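Local coordinates for hemolysin-related protein (Vibrio cholerae serotype O1, PDB 6MLT), which is a secreted calcium-binding protein of the biofilm matrix that probably helps attach the biofilm to surfaces through carbohydrate binding, at residues 38-43 / 111-116. Numbering follows the deposited sequence.
Sequences VQLNDD and IEIVST. With CA (calcium ion), chain C; NA (sodium ion), chain D; CA (calcium ion), chain B.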
ATOM      1  N   VAL A  38      -8.503 -16.753   0.173  1.00 16.71           N
ATOM      2  CA  VAL A  38      -9.290 -16.583  -1.044  1.00 18.61           C
ATOM      3  C   VAL A  38     -10.524 -17.478  -0.949  1.00 20.96           C
ATOM      4  O   VAL A  38     -10.560 -18.438  -0.174  1.00 20.66           O
ATOM      5  CB  VAL A  38      -8.485 -16.940  -2.315  1.00 18.77           C
ATOM      6  CG1 VAL A  38      -7.431 -15.875  -2.619  1.00 18.52           C
ATOM      7  CG2 VAL A  38      -7.838 -18.323  -2.168  1.00 18.25           C
ATOM      8  N   GLN A  39     -11.533 -17.176  -1.773  1.00 18.05           N
ATOM      9  CA  GLN A  39     -12.758 -17.975  -1.830  1.00 19.13           C
ATOM     10  C   GLN A  39     -12.551 -19.232  -2.675  1.00 20.83           C
ATOM     11  O   GLN A  39     -12.110 -19.148  -3.825  1.00 22.45           O
ATOM     12  CB  GLN A  39     -13.901 -17.156  -2.432  1.00 19.06           C
ATOM     13  CG  GLN A  39     -14.222 -15.849  -1.731  1.00 22.16           C
ATOM     14  CD  GLN A  39     -15.126 -16.023  -0.524  1.00 21.24           C
ATOM     15  OE1 GLN A  39     -15.603 -17.121  -0.233  1.00 19.85           O
ATOM     16  NE2 GLN A  39     -15.369 -14.929   0.183  1.00 21.85           N
ATOM     17  N   LEU A  40     -12.914 -20.399  -2.131  1.00 21.67           N
ATOM     18  CA  LEU A  40     -12.696 -21.655  -2.843  1.00 21.42           C
ATOM     19  C   LEU A  40     -13.909 -22.567  -2.951  1.00 23.21           C
ATOM     20  O   LEU A  40     -13.834 -23.559  -3.686  1.00 25.01           O
ATOM     21  CB  LEU A  40     -11.559 -22.447  -2.183  1.00 20.37           C
ATOM     22  CG  LEU A  40     -10.176 -21.789  -2.225  1.00 19.92           C
ATOM     23  CD1 LEU A  40      -9.183 -22.602  -1.401  1.00 20.13           C
ATOM     24  CD2 LEU A  40      -9.677 -21.629  -3.652  1.00 17.75           C
ATOM     25  N   ASN A  41     -15.017 -22.284  -2.267  1.00 23.58           N
ATOM     26  CA  ASN A  41     -16.181 -23.155  -2.382  1.00 22.30           C
ATOM     27  C   ASN A  41     -17.460 -22.343  -2.233  1.00 23.78           C
ATOM     28  O   ASN A  41     -17.447 -21.173  -1.846  1.00 21.38           O
ATOM     29  CB  ASN A  41     -16.136 -24.298  -1.358  1.00 21.15           C
ATOM     30  CG  ASN A  41     -16.430 -23.838   0.056  1.00 22.13           C
ATOM     31  OD1 ASN A  41     -15.791 -22.930   0.573  1.00 23.33           O
ATOM     32  ND2 ASN A  41     -17.421 -24.465   0.687  1.00 23.46           N
ATOM     33  N   ASP A  42     -18.576 -22.990  -2.556  1.00 26.94           N
ATOM     34  CA  ASP A  42     -19.889 -22.349  -2.531  1.00 31.55           C
ATOM     35  C   ASP A  42     -20.520 -22.617  -1.171  1.00 34.05           C
ATOM     36  O   ASP A  42     -21.180 -23.634  -0.958  1.00 37.12           O
ATOM     37  CB  ASP A  42     -20.752 -22.870  -3.671  1.00 32.83           C
ATOM     38  CG  ASP A  42     -22.112 -22.209  -3.722  1.00 31.86           C
ATOM     39  OD1 ASP A  42     -22.300 -21.166  -3.062  1.00 32.18           O
ATOM     40  OD2 ASP A  42     -22.996 -22.747  -4.420  1.00 31.46           O
ATOM     41  N   ASP A  43     -20.312 -21.692  -0.231  1.00 30.82           N
ATOM     42  CA  ASP A  43     -20.821 -21.887   1.125  1.00 30.54           C
ATOM     43  C   ASP A  43     -22.331 -21.679   1.210  1.00 35.37           C
ATOM     44  O   ASP A  43     -23.017 -22.426   1.917  1.00 34.59           O
ATOM     45  CB  ASP A  43     -20.110 -20.945   2.090  1.00 26.63           C
ATOM     46  CG  ASP A  43     -18.671 -21.337   2.324  1.00 24.80           C
ATOM     47  OD1 ASP A  43     -18.429 -22.397   2.942  1.00 25.22           O
ATOM     48  OD2 ASP A  43     -17.784 -20.588   1.876  1.00 22.66           O
ATOM     49  N   ILE A 111     -11.098 -19.185  -8.548  1.00 22.16           N
ATOM     50  CA  ILE A 111      -9.728 -18.900  -8.134  1.00 22.42           C
ATOM     51  C   ILE A 111      -8.793 -19.975  -8.667  1.00 21.77           C
ATOM     52  O   ILE A 111      -9.084 -21.173  -8.567  1.00 24.59           O
ATOM     53  CB  ILE A 111      -9.646 -18.824  -6.598  1.00 27.21           C
ATOM     54  CG1 ILE A 111     -10.405 -17.604  -6.065  1.00 27.23           C
ATOM     55  CG2 ILE A 111      -8.180 -18.823  -6.121  1.00 29.00           C
ATOM     56  CD1 ILE A 111      -9.761 -16.285  -6.390  1.00 28.03           C
ATOM     57  N   GLU A 112      -7.647 -19.547  -9.200  1.00 20.35           N
ATOM     58  CA  GLU A 112      -6.516 -20.415  -9.505  1.00 19.50           C
ATOM     59  C   GLU A 112      -5.409 -20.202  -8.477  1.00 19.99           C
ATOM     60  O   GLU A 112      -5.256 -19.110  -7.928  1.00 20.76           O
ATOM     61  CB  GLU A 112      -5.953 -20.141 -10.907  1.00 22.92           C
ATOM     62  CG  GLU A 112      -6.754 -20.758 -12.049  1.00 26.45           C
ATOM     63  CD  GLU A 112      -7.954 -19.926 -12.456  1.00 30.84           C
ATOM     64  OE1 GLU A 112      -7.831 -18.682 -12.500  1.00 28.84           O
ATOM     65  OE2 GLU A 112      -9.025 -20.517 -12.734  1.00 33.88           O
ATOM     66  N   ILE A 113      -4.615 -21.246  -8.242  1.00 18.41           N
ATOM     67  CA  ILE A 113      -3.580 -21.244  -7.211  1.00 20.52           C
ATOM     68  C   ILE A 113      -2.242 -21.531  -7.876  1.00 19.55           C
ATOM     69  O   ILE A 113      -2.065 -22.596  -8.475  1.00 19.31           O
ATOM     70  CB  ILE A 113      -3.878 -22.280  -6.118  1.00 21.08           C
ATOM     71  CG1 ILE A 113      -5.251 -22.000  -5.504  1.00 25.11           C
ATOM     72  CG2 ILE A 113      -2.785 -22.271  -5.054  1.00 20.41           C
ATOM     73  CD1 ILE A 113      -5.780 -23.133  -4.669  1.00 28.39           C
ATOM     74  N   VAL A 114      -1.294 -20.602  -7.746  1.00 17.48           N
ATOM     75  CA  VAL A 114      -0.012 -20.667  -8.443  1.00 15.71           C
ATOM     76  C   VAL A 114       1.072 -21.047  -7.445  1.00 16.35           C
ATOM     77  O   VAL A 114       1.178 -20.441  -6.370  1.00 17.95           O
ATOM     78  CB  VAL A 114       0.333 -19.330  -9.123  1.00 17.93           C
ATOM     79  CG1 VAL A 114       1.545 -19.492 -10.037  1.00 18.99           C
ATOM     80  CG2 VAL A 114      -0.852 -18.795  -9.897  1.00 18.99           C
ATOM     81  N   SER A 115       1.885 -22.037  -7.801  1.00 14.39           N
ATOM     82  CA  SER A 115       2.961 -22.477  -6.920  1.00 16.39           C
ATOM     83  C   SER A 115       3.986 -23.264  -7.721  1.00 17.72           C
ATOM     84  O   SER A 115       3.763 -23.617  -8.882  1.00 18.76           O
ATOM     85  CB  SER A 115       2.422 -23.338  -5.775  1.00 21.72           C
ATOM     86  OG  SER A 115       2.146 -24.652  -6.220  1.00 22.68           O
ATOM     87  N   THR A 116       5.108 -23.564  -7.069  1.00 17.30           N
ATOM     88  CA  THR A 116       6.091 -24.481  -7.630  1.00 17.15           C
ATOM     89  C   THR A 116       6.900 -25.081  -6.486  1.00 18.45           C
ATOM     90  O   THR A 116       6.714 -24.736  -5.313  1.00 18.45           O
ATOM     91  CB  THR A 116       6.987 -23.778  -8.658  1.00 20.30           C
ATOM     92  OG1 THR A 116       7.702 -24.758  -9.430  1.00 20.32           O
ATOM     93  CG2 THR A 116       7.978 -22.841  -7.976  1.00 21.20           C
TER
HETATM   94 CA    CA C1002     -15.364 -21.027   1.731  1.00 21.98          CA
HETATM   95 NA    NA D1003     -10.304 -18.603 -12.915  1.00 21.13          NA
HETATM   96 CA    CA B1001     -21.952 -18.993  -3.253  1.00 32.25          CA
HETATM   97  O   HOH W   1     -12.936 -19.804  -6.454  1.00 21.98           O
HETATM   98  O   HOH W   2     -15.713 -19.883  -0.497  1.00 19.47           O
HETATM   99  O   HOH W   3     -15.976 -22.184   3.679  1.00 19.65           O
HETATM  100  O   HOH W   4     -22.363 -16.809  -3.531  1.00 35.74           O
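Ile-111 packs against Val-38 and Leu-40 in a small, buried apolar contact that joins two neighbouring sheets of the beta-propeller, each at its metal-binding loop. Its CG2, anti to the backbone N (the chi1 of CG1 is -68°), rests on both Val-38 CG2 and Leu-40 CD2, each at 4.0 Å; the Leu-40 side chain runs across that of Ile-111 at about a right angle. Ile-113, two residues on, brings its CD1 to 4.3 Å from Leu-40 CD2. The other branch of Ile-111 lies against the backbone, with CG1 3.2 Å from Gln-39 O. Gln-39 O also accepts a hydrogen bond from a water 2.8 Å away, which in turn accepts the N-H of Ile-111, so a single water bridges the two backbones beside the apolar patch.

Beyond Leu-40 the 38-43 loop turns polar. Asn-41 OD1 binds one calcium at 2.3 Å, and Asp-43 OD2 joins it, together with the backbone carbonyl of Val-54 and the carboxylate of Asp-56. Asn-41 ND2 donates to Asp-43 OD1 from above the carboxylate plane, tying the two ligands together. A water on this calcium also donates to Gln-39 OE1, while the side-chain NE2 of Gln-39 has its polar partner in Asp-53, a ligand of the second calcium, to which Asp-42 OD1 binds. On the other segment Glu-112 points away from the contact and grips a sodium ion with both carboxylate oxygens, completing a site with Asp-104, Asp-106, Asp-108 and the backbone carbonyl of Leu-110.

Ile-58 of strand 56-63 touches Val-38, Leu-40 and Ile-113, and Ala-75 of strand 71-76 adjoins Leu-40, while strand 112-115 lies between strands 101-103 and 122-126 of the next sheet.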